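Side-chain contacts in uncharacterized protein (Leptospirillum rubarum, PDB 3OMD), which is of unknown function but belongs to the DUF5069 family and folds into helices joined by loops, without beta strands: residues V17-G22 with E101-S106; M23-R28 with Q52-F57. All coordinates share one frame; numbering follows the deposited sequence.

Interaction 1: V17-G22 with E101-S106; sequences VDRLGG and EYESRS
R19 and E103 reach for each other across the surface of the protein and meet in a salt bridge, the close part of the contact, NH2 of R19 donating to OE2 of E103 over 2.9 Å with an N-H...O angle of 164°. The oxygen lies in the guanidinium plane and is approached on its syn side, while the guanidinium and carboxylate planes are turned 32° apart, so one N-H carries the bond and the two groups are not paired as a flat bidentate fork; OE1 of E103 stays 4.0 Å from R19 NH2. R19 spans the distance because its chain runs extended from CG to NE. Its NE forms a second salt bridge, to D24, whose OD2 comes close to E103 OE2; the guanidinium may offset both carboxylates, or they may share a proton. The contact thus pins the loop that leads into helix 26-38 against helix 92-104 near its C-terminal end, two parts of an all-helical fold. The looser flank is the exposed V17, whose CG1 lies 3.9 Å from E103 CG and 3.8 Å from E103 OE2. CG1 faces that way by standing anti to the carbonyl carbon of V17 (chi1 -61°). R19 too is exposed, and the two segments bury just 149 Å² between them.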
ATOM      1  N   VAL A  17       2.457  -4.833   4.738  1.00 11.29           N
ATOM      2  CA  VAL A  17       1.944  -5.988   5.490  1.00 13.22           C
ATOM      3  C   VAL A  17       1.588  -5.642   6.957  1.00 13.71           C
ATOM      4  O   VAL A  17       1.378  -6.547   7.772  1.00 15.11           O
ATOM      5  CB  VAL A  17       2.895  -7.205   5.376  1.00 13.01           C
ATOM      6  CG1 VAL A  17       3.010  -7.640   3.871  1.00 14.63           C
ATOM      7  CG2 VAL A  17       4.241  -6.939   6.058  1.00 15.85           C
ATOM      8  N   ASP A  18       1.474  -4.338   7.243  1.00 13.13           N
ATOM      9  CA  ASP A  18       0.967  -3.846   8.537  1.00 13.71           C
ATOM     10  C   ASP A  18      -0.568  -3.829   8.359  1.00 13.04           C
ATOM     11  O   ASP A  18      -1.137  -2.877   7.806  1.00 13.44           O
ATOM     12  CB  ASP A  18       1.532  -2.452   8.794  1.00 14.81           C
ATOM     13  CG  ASP A  18       1.090  -1.873  10.141  1.00 15.09           C
ATOM     14  OD1 ASP A  18       0.286  -2.522  10.868  1.00 15.74           O
ATOM     15  OD2 ASP A  18       1.553  -0.755  10.423  1.00 17.67           O
ATOM     16  N   ARG A  19      -1.233  -4.901   8.817  1.00 12.70           N
ATOM     17  CA  ARG A  19      -2.628  -5.142   8.382  1.00 12.52           C
ATOM     18  C   ARG A  19      -3.658  -4.330   9.179  1.00 12.91           C
ATOM     19  O   ARG A  19      -3.444  -3.994  10.366  1.00 14.09           O
ATOM     20  CB  ARG A  19      -2.958  -6.630   8.476  1.00 12.49           C
ATOM     21  CG  ARG A  19      -2.115  -7.474   7.505  1.00 13.12           C
ATOM     22  CD  ARG A  19      -2.399  -8.971   7.663  1.00 15.12           C
ATOM     23  NE  ARG A  19      -1.651  -9.726   6.653  1.00 17.20           N
ATOM     24  CZ  ARG A  19      -1.600 -11.047   6.635  1.00 20.23           C
ATOM     25  NH1 ARG A  19      -2.245 -11.761   7.573  1.00 24.65           N
ATOM     26  NH2 ARG A  19      -0.927 -11.675   5.679  1.00 22.35           N
ATOM     27  N   LEU A  20      -4.787  -4.045   8.523  1.00 13.07           N
ATOM     28  CA  LEU A  20      -5.913  -3.365   9.165  1.00 13.18           C
ATOM     29  C   LEU A  20      -7.129  -4.140   8.691  1.00 12.94           C
ATOM     30  O   LEU A  20      -7.301  -4.344   7.516  1.00 13.58           O
ATOM     31  CB  LEU A  20      -5.994  -1.907   8.697  1.00 12.73           C
ATOM     32  CG  LEU A  20      -7.207  -1.098   9.219  1.00 13.09           C
ATOM     33  CD1 LEU A  20      -7.295  -1.071  10.729  1.00 15.06           C
ATOM     34  CD2 LEU A  20      -7.141   0.333   8.639  1.00 14.13           C
ATOM     35  N   GLY A  21      -7.979  -4.571   9.626  1.00 14.14           N
ATOM     36  CA  GLY A  21      -9.135  -5.390   9.229  1.00 14.69           C
ATOM     37  C   GLY A  21      -8.703  -6.692   8.543  1.00 13.23           C
ATOM     38  O   GLY A  21      -9.437  -7.240   7.724  1.00 15.59           O
ATOM     39  N   GLY A  22      -7.493  -7.138   8.857  1.00 14.32           N
ATOM     40  CA  GLY A  22      -6.929  -8.335   8.246  1.00 14.45           C
ATOM     41  C   GLY A  22      -6.313  -8.101   6.870  1.00 14.12           C
ATOM     42  O   GLY A  22      -5.721  -9.055   6.316  1.00 14.38           O
ATOM     43  N   GLU A 101      -1.947 -13.161  -2.760  1.00 12.64           N
ATOM     44  CA  GLU A 101      -1.481 -12.753  -4.087  1.00 13.25           C
ATOM     45  C   GLU A 101      -0.567 -11.521  -3.989  1.00 12.20           C
ATOM     46  O   GLU A 101       0.482 -11.462  -4.623  1.00 13.76           O
ATOM     47  CB  GLU A 101      -2.669 -12.514  -5.036  1.00 13.75           C
ATOM     48  CG  GLU A 101      -2.197 -12.150  -6.431  1.00 16.27           C
ATOM     49  CD  GLU A 101      -3.268 -12.154  -7.494  1.00 20.28           C
ATOM     50  OE1 GLU A 101      -4.431 -12.463  -7.212  1.00 20.42           O
ATOM     51  OE2 GLU A 101      -2.909 -11.869  -8.658  1.00 23.91           O
ATOM     52  N   TYR A 102      -0.966 -10.540  -3.180  1.00 11.49           N
ATOM     53  CA  TYR A 102      -0.200  -9.302  -2.995  1.00 11.30           C
ATOM     54  C   TYR A 102       1.202  -9.601  -2.491  1.00 11.78           C
ATOM     55  O   TYR A 102       2.188  -9.066  -3.024  1.00 12.51           O
ATOM     56  CB  TYR A 102      -0.972  -8.501  -1.969  1.00 11.50           C
ATOM     57  CG  TYR A 102      -0.407  -7.181  -1.519  1.00 11.35           C
ATOM     58  CD1 TYR A 102      -0.563  -6.014  -2.308  1.00 12.19           C
ATOM     59  CD2 TYR A 102       0.199  -7.046  -0.270  1.00 12.61           C
ATOM     60  CE1 TYR A 102      -0.108  -4.749  -1.840  1.00 12.63           C
ATOM     61  CE2 TYR A 102       0.664  -5.811   0.201  1.00 13.01           C
ATOM     62  CZ  TYR A 102       0.498  -4.688  -0.583  1.00 12.28           C
ATOM     63  OH  TYR A 102       0.923  -3.496  -0.098  1.00 13.41           O
ATOM     64  N   GLU A 103       1.288 -10.459  -1.475  1.00 11.87           N
ATOM     65  CA  GLU A 103       2.608 -10.786  -0.884  1.00 12.17           C
ATOM     66  C   GLU A 103       3.452 -11.662  -1.828  1.00 12.07           C
ATOM     67  O   GLU A 103       4.668 -11.751  -1.652  1.00 14.65           O
ATOM     68  CB  GLU A 103       2.419 -11.478   0.460  1.00 13.06           C
ATOM     69  CG  GLU A 103       1.840 -10.517   1.495  1.00 13.76           C
ATOM     70  CD  GLU A 103       1.531 -11.157   2.805  1.00 17.55           C
ATOM     71  OE1 GLU A 103       2.136 -12.225   3.137  1.00 24.76           O
ATOM     72  OE2 GLU A 103       0.673 -10.617   3.529  1.00 15.23           O
ATOM     73  N   SER A 104       2.818 -12.305  -2.815  0.50 13.52           N
ATOM     74  CA  SER A 104       3.563 -13.134  -3.765  0.50 13.78           C
ATOM     75  C   SER A 104       4.082 -12.345  -4.953  0.50 14.02           C
ATOM     76  O   SER A 104       4.906 -12.861  -5.710  0.50 14.62           O
ATOM     77  CB  SER A 104       2.678 -14.261  -4.310  0.50 14.78           C
ATOM     78  OG  SER A 104       1.765 -13.773  -5.279  0.50 13.43           O
ATOM     79  N   ARG A 105       3.596 -11.114  -5.141  1.00 14.07           N
ATOM     80  CA  ARG A 105       3.930 -10.352  -6.370  1.00 14.82           C
ATOM     81  C   ARG A 105       5.426 -10.181  -6.529  1.00 14.54           C
ATOM     82  O   ARG A 105       6.098  -9.658  -5.645  1.00 14.31           O
ATOM     83  CB  ARG A 105       3.229  -8.988  -6.378  1.00 16.03           C
ATOM     84  CG  ARG A 105       1.747  -9.106  -6.630  1.00 19.79           C
ATOM     85  CD  ARG A 105       0.990  -7.756  -6.511  1.00 27.15           C
ATOM     86  NE  ARG A 105      -0.468  -7.936  -6.742  1.00 30.81           N
ATOM     87  CZ  ARG A 105      -1.051  -7.888  -7.935  1.00 34.23           C
ATOM     88  NH1 ARG A 105      -0.313  -7.648  -9.016  1.00 38.08           N
ATOM     89  NH2 ARG A 105      -2.367  -8.079  -8.056  1.00 31.91           N
ATOM     90  N   SER A 106       5.925 -10.604  -7.686  0.50 14.18           N
ATOM     91  CA  SER A 106       7.348 -10.571  -7.986  0.50 14.05           C
ATOM     92  C   SER A 106       7.511  -9.975  -9.379  0.50 14.28           C
ATOM     93  O   SER A 106       6.525  -9.838 -10.100  0.50 14.46           O
ATOM     94  CB  SER A 106       7.932 -11.976  -7.869  0.50 15.36           C
ATOM     95  OG  SER A 106       7.682 -12.514  -6.578  0.50 13.80           O
TER

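Interaction 2: M23-R28 with Q52-F57; sequences MDHLKR and QAFFSF
M23 lies at the edge of the F54 ring in a Met-aromatic contact, part of the buried packing that sets the start of helix 26-38 against helix 50-58 in this all-helical fold. The residue is a selenomethionine; its SE sits 5.1 Å from the centroid of the F54 ring, 78° off the ring normal, with the side chains crossing at about a right angle. The fit of its terminal methyl is doubtful, since CE is modelled too close to the ring. D24 adds its backbone, the carbonyl O coming 3.6 Å from F54 CE1, while its carboxylate turns away to R19. H25, the N-cap residue of helix 26-38, brings CD2 of its imidazole to 3.5 Å from F54 CB, at an oblique approach. The two rings are inclined at 47°, their centroids 5.6 Å apart. Both imidazole nitrogens are engaged, ND1 with Y102 and NE2 with D51, which fixes the rotation of the ring beside F54. L26 ends the series from the first turn of its helix, where CB and CD1 each lie 3.9 Å from F54 CZ. With an alanine at F54, the selenium, the H25 ring and the L26 side chain would probably lose their shared apolar partner, leaving a gap between the two helices. In F54 itself CG stands anti to the backbone N (chi1 173°), carrying the ring out from its helix to the chain opposite.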
HETATM    1  N   MSE A  23      -6.408  -6.871   6.339  1.00 12.54           N
HETATM    2  CA  MSE A  23      -5.975  -6.654   4.932  1.00 14.02           C
HETATM    3  C   MSE A  23      -4.608  -5.978   4.852  1.00 12.06           C
HETATM    4  O   MSE A  23      -4.338  -4.990   5.540  1.00 11.95           O
HETATM    5  CB  MSE A  23      -6.939  -5.793   4.132  1.00 15.51           C
HETATM    6  CG  MSE A  23      -8.260  -5.590   4.658  1.00 27.07           C
HETATM    7 SE   MSE A  23      -8.999  -4.527   3.260  1.00 57.52          SE
HETATM    8  CE  MSE A  23      -7.592  -4.944   1.960  1.00 51.89           C
ATOM      9  N   ASP A  24      -3.781  -6.484   3.940  1.00 11.90           N
ATOM     10  CA  ASP A  24      -2.544  -5.782   3.509  1.00 10.54           C
ATOM     11  C   ASP A  24      -2.950  -4.547   2.686  1.00 10.72           C
ATOM     12  O   ASP A  24      -4.107  -4.400   2.257  1.00 11.49           O
ATOM     13  CB  ASP A  24      -1.764  -6.694   2.556  1.00 10.59           C
ATOM     14  CG  ASP A  24      -1.113  -7.850   3.235  1.00 11.30           C
ATOM     15  OD1 ASP A  24      -0.983  -7.891   4.492  1.00 13.09           O
ATOM     16  OD2 ASP A  24      -0.675  -8.803   2.511  1.00 11.68           O
ATOM     17  N   HIS A  25      -1.970  -3.670   2.481  1.00 10.54           N
ATOM     18  CA  HIS A  25      -2.052  -2.444   1.668  1.00 10.17           C
ATOM     19  C   HIS A  25      -2.942  -1.341   2.235  1.00  9.79           C
ATOM     20  O   HIS A  25      -2.694  -0.157   1.957  1.00 10.65           O
ATOM     21  CB  HIS A  25      -2.474  -2.721   0.200  1.00 10.39           C
ATOM     22  CG  HIS A  25      -1.970  -1.674  -0.733  1.00 10.85           C
ATOM     23  ND1 HIS A  25      -0.621  -1.491  -0.952  1.00 11.15           N
ATOM     24  CD2 HIS A  25      -2.608  -0.672  -1.400  1.00 12.50           C
ATOM     25  CE1 HIS A  25      -0.454  -0.447  -1.746  1.00 11.75           C
ATOM     26  NE2 HIS A  25      -1.641   0.066  -2.031  1.00 12.58           N
ATOM     27  N   LEU A  26      -3.987  -1.706   3.000  1.00 10.09           N
ATOM     28  CA  LEU A  26      -4.997  -0.688   3.405  1.00 10.62           C
ATOM     29  C   LEU A  26      -4.361   0.460   4.221  1.00 11.34           C
ATOM     30  O   LEU A  26      -4.601   1.650   3.924  1.00 11.43           O
ATOM     31  CB  LEU A  26      -6.147  -1.369   4.157  1.00 11.58           C
ATOM     32  CG  LEU A  26      -7.194  -0.388   4.709  1.00 11.19           C
ATOM     33  CD1 LEU A  26      -7.782   0.531   3.629  1.00 12.40           C
ATOM     34  CD2 LEU A  26      -8.308  -1.220   5.427  1.00 13.08           C
ATOM     35  N   LYS A  27      -3.548   0.142   5.243  1.00 11.29           N
ATOM     36  CA  LYS A  27      -2.907   1.255   6.003  1.00 11.43           C
ATOM     37  C   LYS A  27      -2.048   2.113   5.067  1.00 11.62           C
ATOM     38  O   LYS A  27      -2.047   3.339   5.180  1.00 12.45           O
ATOM     39  CB  LYS A  27      -2.034   0.698   7.128  1.00 11.86           C
ATOM     40  CG  LYS A  27      -2.862   0.166   8.321  1.00 12.35           C
ATOM     41  CD  LYS A  27      -1.924  -0.175   9.466  1.00 13.47           C
ATOM     42  CE  LYS A  27      -2.716  -0.671  10.671  1.00 14.78           C
ATOM     43  NZ  LYS A  27      -1.802  -0.933  11.848  1.00 17.06           N
ATOM     44  N   ARG A  28      -1.268   1.444   4.200  1.00 10.79           N
ATOM     45  CA  ARG A  28      -0.346   2.138   3.320  1.00 10.62           C
ATOM     46  C   ARG A  28      -1.104   3.097   2.386  1.00 11.33           C
ATOM     47  O   ARG A  28      -0.691   4.250   2.179  1.00 12.29           O
ATOM     48  CB  ARG A  28       0.422   1.095   2.494  1.00 11.43           C
ATOM     49  CG  ARG A  28       1.494   1.713   1.566  1.00 12.45           C
ATOM     50  CD  ARG A  28       2.336   0.600   1.010  1.00 11.86           C
ATOM     51  NE  ARG A  28       3.482   1.121   0.260  1.00 11.89           N
ATOM     52  CZ  ARG A  28       4.632   1.496   0.817  1.00 12.16           C
ATOM     53  NH1 ARG A  28       4.828   1.364   2.128  1.00 12.20           N
ATOM     54  NH2 ARG A  28       5.613   1.969   0.038  1.00 12.49           N
ATOM     55  N   GLN A  52      -3.971   0.440  -7.507  1.00 14.37           N
ATOM     56  CA  GLN A  52      -5.038   0.042  -8.440  1.00 15.32           C
ATOM     57  C   GLN A  52      -5.403  -1.416  -8.166  1.00 15.19           C
ATOM     58  O   GLN A  52      -6.573  -1.778  -8.234  1.00 16.02           O
ATOM     59  CB  GLN A  52      -4.540   0.173  -9.873  1.00 16.19           C
ATOM     60  CG  GLN A  52      -4.379   1.605 -10.366  1.00 19.31           C
ATOM     61  CD  GLN A  52      -3.650   1.653 -11.710  1.00 20.70           C
ATOM     62  OE1 GLN A  52      -3.937   0.826 -12.584  1.00 24.85           O
ATOM     63  NE2 GLN A  52      -2.729   2.637 -11.895  1.00 19.29           N
ATOM     64  N   ALA A  53      -4.403  -2.258  -7.900  1.00 14.69           N
ATOM     65  CA  ALA A  53      -4.697  -3.671  -7.619  1.00 15.28           C
ATOM     66  C   ALA A  53      -5.567  -3.818  -6.364  1.00 14.96           C
ATOM     67  O   ALA A  53      -6.524  -4.573  -6.352  1.00 15.64           O
ATOM     68  CB  ALA A  53      -3.397  -4.504  -7.510  1.00 16.97           C
ATOM     69  N   PHE A  54      -5.267  -3.045  -5.327  1.00 13.72           N
ATOM     70  CA  PHE A  54      -6.048  -3.084  -4.090  1.00 13.11           C
ATOM     71  C   PHE A  54      -7.466  -2.539  -4.355  1.00 13.24           C
ATOM     72  O   PHE A  54      -8.490  -3.183  -4.013  1.00 13.29           O
ATOM     73  CB  PHE A  54      -5.351  -2.225  -3.022  1.00 14.62           C
ATOM     74  CG  PHE A  54      -6.153  -2.075  -1.767  1.00 12.28           C
ATOM     75  CD1 PHE A  54      -6.118  -3.064  -0.786  1.00 12.45           C
ATOM     76  CD2 PHE A  54      -6.905  -0.927  -1.542  1.00 13.63           C
ATOM     77  CE1 PHE A  54      -6.870  -2.948   0.372  1.00 12.93           C
ATOM     78  CE2 PHE A  54      -7.677  -0.819  -0.388  1.00 15.00           C
ATOM     79  CZ  PHE A  54      -7.664  -1.830   0.560  1.00 14.19           C
ATOM     80  N   PHE A  55      -7.545  -1.342  -4.952  1.00 12.55           N
ATOM     81  CA  PHE A  55      -8.871  -0.800  -5.237  1.00 13.08           C
ATOM     82  C   PHE A  55      -9.706  -1.707  -6.153  1.00 14.39           C
ATOM     83  O   PHE A  55     -10.915  -1.895  -5.938  1.00 16.00           O
ATOM     84  CB  PHE A  55      -8.731   0.598  -5.889  1.00 13.70           C
ATOM     85  CG  PHE A  55      -8.154   1.653  -4.937  1.00 13.10           C
ATOM     86  CD1 PHE A  55      -8.568   1.722  -3.614  1.00 14.14           C
ATOM     87  CD2 PHE A  55      -7.243   2.613  -5.415  1.00 13.11           C
ATOM     88  CE1 PHE A  55      -8.076   2.751  -2.740  1.00 13.95           C
ATOM     89  CE2 PHE A  55      -6.745   3.621  -4.554  1.00 13.57           C
ATOM     90  CZ  PHE A  55      -7.157   3.702  -3.228  1.00 13.53           C
ATOM     91  N   SER A  56      -9.069  -2.271  -7.172  0.50 14.07           N
ATOM     92  CA  SER A  56      -9.790  -3.158  -8.093  0.50 14.39           C
ATOM     93  C   SER A  56     -10.326  -4.374  -7.343  0.50 14.29           C
ATOM     94  O   SER A  56     -11.500  -4.730  -7.468  0.50 14.98           O
ATOM     95  CB  SER A  56      -8.889  -3.613  -9.257  0.50 14.71           C
ATOM     96  OG  SER A  56      -9.607  -4.471 -10.131  0.50 16.21           O
ATOM     97  N   PHE A  57      -9.476  -4.973  -6.512  1.00 13.47           N
ATOM     98  CA  PHE A  57      -9.848  -6.225  -5.836  1.00 13.16           C
ATOM     99  C   PHE A  57     -11.106  -6.033  -4.995  1.00 13.89           C
ATOM    100  O   PHE A  57     -12.025  -6.871  -5.018  1.00 14.24           O
ATOM    101  CB  PHE A  57      -8.696  -6.711  -4.963  1.00 12.89           C
ATOM    102  CG  PHE A  57      -8.935  -8.092  -4.400  1.00 12.82           C
ATOM    103  CD1 PHE A  57      -8.420  -9.208  -5.042  1.00 14.93           C
ATOM    104  CD2 PHE A  57      -9.697  -8.266  -3.230  1.00 13.80           C
ATOM    105  CE1 PHE A  57      -8.681 -10.512  -4.512  1.00 14.17           C
ATOM    106  CE2 PHE A  57      -9.937  -9.523  -2.682  1.00 13.97           C
ATOM    107  CZ  PHE A  57      -9.442 -10.666  -3.356  1.00 14.99           C
TER

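In the fold
From the N terminus the chain runs through the loop 17-22, one half of interaction 1, and passes directly into 23-28, where helix 26-38 starts. Interaction 2 closes the shorter loop, bringing helix 50-58 back to that start after 23 intervening residues. Interaction 1 closes the longer one: the chain goes on through helices 62-69 and 75-85 before the end of helix 92-104 returns to the loop, so the shorter closure lies within the longer. The centres of the two contacts lie about 8 Å apart, and Y102 joins them through a probable hydrogen bond to H25. Together they tie helices 50-58 and 92-104 to the entrance of helix 26-38, one in the interior, the other at the surface.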